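Side-chain contacts in aminotransferase class-III (Sphaerobacter thermophilus DSM 20745, PDB 6K8H), which belongs to the class-III family of aminotransferases, in the clan of PLP-dependent aminotransferases, and is a two-chain assembly in this structure: residues R52-V57 / T423-P428; E129-A134 / I253-I258. One frame throughout, in Å; residues are numbered along the deposited sequence.

Contact 1 of 2, residues R52-V57 / T423-P428; sequences RGAVIV and TPMGVP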
loop_
_atom_site.group_PDB
_atom_site.type_symbol
_atom_site.label_atom_id
_atom_site.label_comp_id
_atom_site.label_asym_id
_atom_site.label_seq_id
_atom_site.Cartn_x
_atom_site.Cartn_y
_atom_site.Cartn_z
ATOM N N ARG B 52 18.083 4.844 -17.986
ATOM C CA ARG B 52 18.023 4.019 -19.187
ATOM C C ARG B 52 18.877 2.781 -18.974
ATOM O O ARG B 52 20.070 2.894 -18.673
ATOM C CB ARG B 52 18.490 4.795 -20.420
ATOM C CG ARG B 52 19.833 5.485 -20.238
ATOM C CD ARG B 52 20.276 6.214 -21.492
ATOM N NE ARG B 52 21.712 6.483 -21.462
ATOM C CZ ARG B 52 22.264 7.507 -20.821
ATOM N NH1 ARG B 52 21.496 8.362 -20.158
ATOM N NH2 ARG B 52 23.579 7.673 -20.844
ATOM N N GLY B 53 18.266 1.615 -19.134
ATOM C CA GLY B 53 18.990 0.371 -18.928
ATOM C C GLY B 53 19.544 0.346 -17.520
ATOM O O GLY B 53 18.822 0.560 -16.536
ATOM N N ALA B 54 20.853 0.148 -17.398
ATOM C CA ALA B 54 21.473 0.060 -16.081
ATOM C C ALA B 54 21.987 1.394 -15.563
ATOM O O ALA B 54 22.743 1.398 -14.588
ATOM C CB ALA B 54 22.632 -0.943 -16.107
ATOM N N VAL B 55 21.635 2.512 -16.194
ATOM C CA VAL B 55 22.194 3.816 -15.849
ATOM C C VAL B 55 21.099 4.706 -15.271
ATOM O O VAL B 55 20.026 4.848 -15.871
ATOM C CB VAL B 55 22.854 4.485 -17.065
ATOM C CG1 VAL B 55 23.360 5.863 -16.695
ATOM C CG2 VAL B 55 23.998 3.614 -17.595
ATOM N N ILE B 56 21.381 5.315 -14.118
ATOM C CA ILE B 56 20.526 6.333 -13.514
ATOM C C ILE B 56 21.209 7.695 -13.655
ATOM O O ILE B 56 22.416 7.827 -13.408
ATOM C CB ILE B 56 20.206 6.000 -12.037
ATOM C CG1 ILE B 56 19.246 7.023 -11.444
ATOM C CG2 ILE B 56 21.476 5.901 -11.177
ATOM C CD1 ILE B 56 18.542 6.530 -10.147
ATOM N N VAL B 57 20.430 8.709 -14.040
ATOM C CA VAL B 57 20.910 10.061 -14.319
ATOM C C VAL B 57 20.235 11.015 -13.341
ATOM O O VAL B 57 18.994 11.080 -13.282
ATOM C CB VAL B 57 20.611 10.472 -15.771
ATOM C CG1 VAL B 57 21.167 11.868 -16.079
ATOM C CG2 VAL B 57 21.163 9.441 -16.744
ATOM N N THR B 423 18.987 -6.890 -15.473
ATOM C CA THR B 423 19.186 -7.635 -16.711
ATOM C C THR B 423 19.889 -6.852 -17.827
ATOM O O THR B 423 20.508 -7.508 -18.682
ATOM C CB THR B 423 17.845 -8.177 -17.240
ATOM O OG1 THR B 423 16.931 -7.097 -17.441
ATOM C CG2 THR B 423 17.242 -9.208 -16.281
ATOM N N PRO B 424 19.853 -5.512 -17.902
ATOM C CA PRO B 424 20.695 -4.836 -18.904
ATOM C C PRO B 424 22.183 -4.997 -18.649
ATOM O O PRO B 424 22.983 -4.627 -19.520
ATOM C CB PRO B 424 20.268 -3.362 -18.797
ATOM C CG PRO B 424 18.903 -3.411 -18.248
ATOM C CD PRO B 424 18.915 -4.554 -17.278
ATOM N N MET B 425 22.586 -5.522 -17.495
ATOM C CA MET B 425 24.002 -5.613 -17.175
ATOM C C MET B 425 24.659 -6.813 -17.831
ATOM O O MET B 425 24.033 -7.852 -18.064
ATOM C CB MET B 425 24.221 -5.698 -15.662
ATOM C CG MET B 425 23.981 -4.401 -14.942
ATOM S SD MET B 425 24.189 -4.567 -13.155
ATOM C CE MET B 425 23.799 -2.889 -12.662
ATOM N N GLY B 426 25.946 -6.654 -18.115
ATOM C CA GLY B 426 26.795 -7.738 -18.548
ATOM C C GLY B 426 28.149 -7.673 -17.869
ATOM O O GLY B 426 28.322 -6.990 -16.850
ATOM N N VAL B 427 29.117 -8.407 -18.421
ATOM C CA VAL B 427 30.477 -8.356 -17.877
ATOM C C VAL B 427 31.031 -6.935 -17.819
ATOM O O VAL B 427 31.698 -6.599 -16.825
ATOM C CB VAL B 427 31.387 -9.330 -18.654
ATOM C CG1 VAL B 427 32.850 -9.055 -18.370
ATOM C CG2 VAL B 427 31.018 -10.758 -18.294
ATOM N N PRO B 428 30.831 -6.065 -18.826
ATOM C CA PRO B 428 31.386 -4.700 -18.696
ATOM C C PRO B 428 30.893 -3.954 -17.461
ATOM O O PRO B 428 31.681 -3.261 -16.808
ATOM C CB PRO B 428 30.932 -4.023 -19.993
ATOM C CG PRO B 428 30.826 -5.147 -20.979
ATOM C CD PRO B 428 30.253 -6.282 -20.174
#
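Pro-424 opens the contact by setting two carbons of its ring against the backbone of a tight turn. Its CG lies 3.8 Å from Gly-53 CA, while its CB is 3.8 Å from Ala-54 N, so the ring rests mainly on main chain, with Ala-54 CB a little farther from Pro-424 CB (4.3 Å). Met-425 follows and turns to the alanine. With its CG beside the backbone N and anti to the carbonyl carbon (chi1 -73°), and an extended chain beyond, the side chain passes alongside the Ala-54 methyl. Met-425 CG comes to 3.9 Å from Ala-54 CB, and the terminal CE to 4.1 Å from the same CB. Phe-67 packs on this methionine too. After it, Gly-426 takes the N-cap position of helix 427-445, with its N hydrogen-bonded to Glu-429 OE1. The meeting is van der Waals packing without polar bonds, and small, burying 149 Å². The receiving surface is the two-residue loop of a beta hairpin joining strands 48-52 and 55-58: Arg-52 and Val-55 are paired by two backbone hydrogen bonds, and Gly-53, with its positive phi of 58°, takes the second position of a type II' turn, a place that suits glycine.

Contact 2 of 2, residues E129-A134 / I253-I258; sequences EAVMMA and IFDEVI. With PLR ((5-hydroxy-4,6-dimethylpyridin-3-yl)methyl dihydrogen phosphate), chain D.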
loop_
_atom_site.group_PDB
_atom_site.type_symbol
_atom_site.label_atom_id
_atom_site.label_comp_id
_atom_site.label_asym_id
_atom_site.label_seq_id
_atom_site.Cartn_x
_atom_site.Cartn_y
_atom_site.Cartn_z
ATOM N N GLU B 129 1.732 -4.030 2.649
ATOM C CA GLU B 129 0.369 -4.548 2.671
ATOM C C GLU B 129 0.363 -6.065 2.576
ATOM O O GLU B 129 -0.447 -6.730 3.225
ATOM C CB GLU B 129 -0.466 -3.942 1.531
ATOM C CG GLU B 129 -0.989 -2.526 1.791
ATOM C CD GLU B 129 -2.084 -2.081 0.790
ATOM O OE1 GLU B 129 -2.356 -2.798 -0.204
ATOM O OE2 GLU B 129 -2.672 -1.000 1.007
ATOM N N ALA B 130 1.247 -6.631 1.755
ATOM C CA ALA B 130 1.312 -8.085 1.637
ATOM C C ALA B 130 1.641 -8.727 2.979
ATOM O O ALA B 130 0.984 -9.688 3.400
ATOM C CB ALA B 130 2.350 -8.468 0.582
ATOM N N VAL B 131 2.645 -8.190 3.674
ATOM C CA VAL B 131 3.027 -8.716 4.986
ATOM C C VAL B 131 1.876 -8.565 5.973
ATOM O O VAL B 131 1.569 -9.485 6.747
ATOM C CB VAL B 131 4.302 -8.009 5.491
ATOM C CG1 VAL B 131 4.615 -8.398 6.937
ATOM C CG2 VAL B 131 5.496 -8.344 4.567
ATOM N N MET B 132 1.228 -7.397 5.970
ATOM C CA MET B 132 0.098 -7.190 6.867
ATOM C C MET B 132 -0.999 -8.214 6.605
ATOM O O MET B 132 -1.522 -8.829 7.536
ATOM C CB MET B 132 -0.452 -5.773 6.704
ATOM C CG MET B 132 -1.737 -5.548 7.484
ATOM S SD MET B 132 -2.294 -3.827 7.393
ATOM C CE MET B 132 -3.246 -3.823 5.869
ATOM N N MET B 133 -1.345 -8.428 5.334
ATOM C CA MET B 133 -2.460 -9.317 5.030
ATOM C C MET B 133 -2.093 -10.769 5.290
ATOM O O MET B 133 -2.972 -11.569 5.616
ATOM C CB MET B 133 -2.929 -9.131 3.588
ATOM C CG MET B 133 -3.599 -7.776 3.306
ATOM S SD MET B 133 -4.809 -7.212 4.532
ATOM C CE MET B 133 -5.941 -8.613 4.522
ATOM N N ALA B 134 -0.808 -11.119 5.194
ATOM C CA ALA B 134 -0.381 -12.461 5.593
ATOM C C ALA B 134 -0.562 -12.664 7.089
ATOM O O ALA B 134 -1.085 -13.697 7.532
ATOM C CB ALA B 134 1.084 -12.688 5.211
ATOM N N ILE B 253 5.203 -17.939 7.591
ATOM C CA ILE B 253 5.152 -16.942 6.528
ATOM C C ILE B 253 6.579 -16.600 6.107
ATOM O O ILE B 253 7.366 -16.098 6.917
ATOM C CB ILE B 253 4.425 -15.665 6.976
ATOM C CG1 ILE B 253 3.008 -15.964 7.484
ATOM C CG2 ILE B 253 4.375 -14.665 5.830
ATOM C CD1 ILE B 253 2.377 -14.782 8.146
ATOM N N PHE B 254 6.894 -16.809 4.835
ATOM C CA PHE B 254 8.135 -16.298 4.264
ATOM C C PHE B 254 7.903 -14.893 3.724
ATOM O O PHE B 254 6.932 -14.657 3.004
ATOM C CB PHE B 254 8.650 -17.190 3.135
ATOM C CG PHE B 254 9.386 -18.413 3.611
ATOM C CD1 PHE B 254 9.311 -18.814 4.935
ATOM C CD2 PHE B 254 10.138 -19.169 2.722
ATOM C CE1 PHE B 254 9.966 -19.948 5.374
ATOM C CE2 PHE B 254 10.813 -20.304 3.153
ATOM C CZ PHE B 254 10.730 -20.691 4.487
ATOM N N ASP B 255 8.792 -13.966 4.081
ATOM C CA ASP B 255 8.823 -12.635 3.476
ATOM C C ASP B 255 9.835 -12.690 2.341
ATOM O O ASP B 255 11.044 -12.584 2.572
ATOM C CB ASP B 255 9.188 -11.572 4.508
ATOM C CG ASP B 255 9.229 -10.161 3.919
ATOM O OD1 ASP B 255 9.195 -10.015 2.676
ATOM O OD2 ASP B 255 9.299 -9.185 4.705
ATOM N N GLU B 256 9.344 -12.873 1.111
ATOM C CA GLU B 256 10.186 -12.873 -0.077
ATOM C C GLU B 256 10.005 -11.607 -0.907
ATOM O O GLU B 256 10.184 -11.634 -2.126
ATOM C CB GLU B 256 9.926 -14.115 -0.933
ATOM C CG GLU B 256 10.222 -15.435 -0.210
ATOM C CD GLU B 256 11.005 -16.436 -1.075
ATOM O OE1 GLU B 256 11.954 -16.024 -1.791
ATOM O OE2 GLU B 256 10.670 -17.637 -1.026
ATOM N N VAL B 257 9.640 -10.490 -0.268
ATOM C CA VAL B 257 9.444 -9.254 -1.024
ATOM C C VAL B 257 10.716 -8.897 -1.790
ATOM O O VAL B 257 10.654 -8.440 -2.938
ATOM C CB VAL B 257 8.982 -8.118 -0.090
ATOM C CG1 VAL B 257 8.988 -6.777 -0.821
ATOM C CG2 VAL B 257 7.575 -8.411 0.433
ATOM N N ILE B 258 11.882 -9.156 -1.199
ATOM C CA ILE B 258 13.149 -9.071 -1.917
ATOM C C ILE B 258 13.617 -10.436 -2.425
ATOM O O ILE B 258 14.079 -10.543 -3.561
ATOM C CB ILE B 258 14.243 -8.416 -1.043
ATOM C CG1 ILE B 258 14.059 -6.890 -1.001
ATOM C CG2 ILE B 258 15.645 -8.756 -1.586
ATOM C CD1 ILE B 258 15.205 -6.148 -0.302
HETATM N N1 PLR D . 9.674 -7.004 3.190
HETATM C C2 PLR D . 10.928 -6.898 2.765
HETATM C C2A PLR D . 11.876 -8.025 3.011
HETATM C C3 PLR D . 11.346 -5.751 2.076
HETATM O O3 PLR D . 12.624 -5.683 1.652
HETATM C C4 PLR D . 10.431 -4.705 1.847
HETATM C C4A PLR D . 10.854 -3.505 1.122
HETATM C C5 PLR D . 9.115 -4.852 2.299
HETATM C C6 PLR D . 8.799 -6.000 2.974
HETATM C C5A PLR D . 8.089 -3.766 2.113
HETATM O O4P PLR D . 7.651 -3.561 0.735
HETATM P P PLR D . 7.104 -2.114 0.292
HETATM O O1P PLR D . 6.019 -1.788 1.268
HETATM O O2P PLR D . 8.256 -1.184 0.404
HETATM O O3P PLR D . 6.612 -2.254 -1.112
#
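Ala-134 and Ile-253 form the close-packed end of this contact, which lays helix 127-142 on the large mixed sheet. The ethyl branch of the isoleucine reaches to the helix, its CG1 beside the backbone N (chi1 -56°), and brings CD1 to 3.8 Å from Ala-134 CB and 3.7 Å from Ala-134 O. The other branch, CG2, presses on the same methyl, so one alanine sits against both arms of Ile-253. Leu-220 and Leu-277 of the neighbouring strands also touch Ile-253.

Toward the ligand the fit slackens. No side of the contact is solvent-facing, yet Val-131 crosses Asp-255 at about a right angle with a lone touch, CG2 to OD2 at 3.9 Å, and Ala-130 and Val-257 stay farther from the opposite segment. Asp-255, Val-257 and Ile-258 belong to the PLR pocket. Val-257 lays CG1 over the face of the pyridine ring, 3.7 Å from C5, while Ile-258 CG1 approaches PLR O3 to 3.2 Å.

Both oxygens of Asp-255 lie near PLR N1, OD2 the nearer at 2.7 Å. OD1 in addition closes an Asx turn by accepting Val-257 N at 3.0 Å, with an N-H...O angle of 166°, which holds the carboxylate's rotation. OD2 is hydrogen-bonded to His-155 ND1. The chemistry therefore divides along segment 253-258: hydrocarbon seats the helix, and farther along a carboxylate oriented by its own backbone is presented to the ring nitrogen, consistent with a polar hold on the pyridine.

Overall arrangement
Contacts 1 and 2 show how the place of a contact in the fold shapes its chemistry. Their centres lie about 29 Å apart and they do not touch, the nearest atoms being about 13 Å apart. Contact 2 is wholly buried, about 10 Å from the centre of the chain, and joins helix 127-142 to the seven-stranded sheet. Contact 1 is partly buried, about 20 Å from that centre, and ties a hairpin of the small four-stranded sheet to the lead-in of helix 427-445. They share no helix or strand. Neither is bridged by hydrogen bonds between its segments, but contact 1 is van der Waals packing of side chains on a turn, whereas contact 2 adds a carboxylate and a bound ligand.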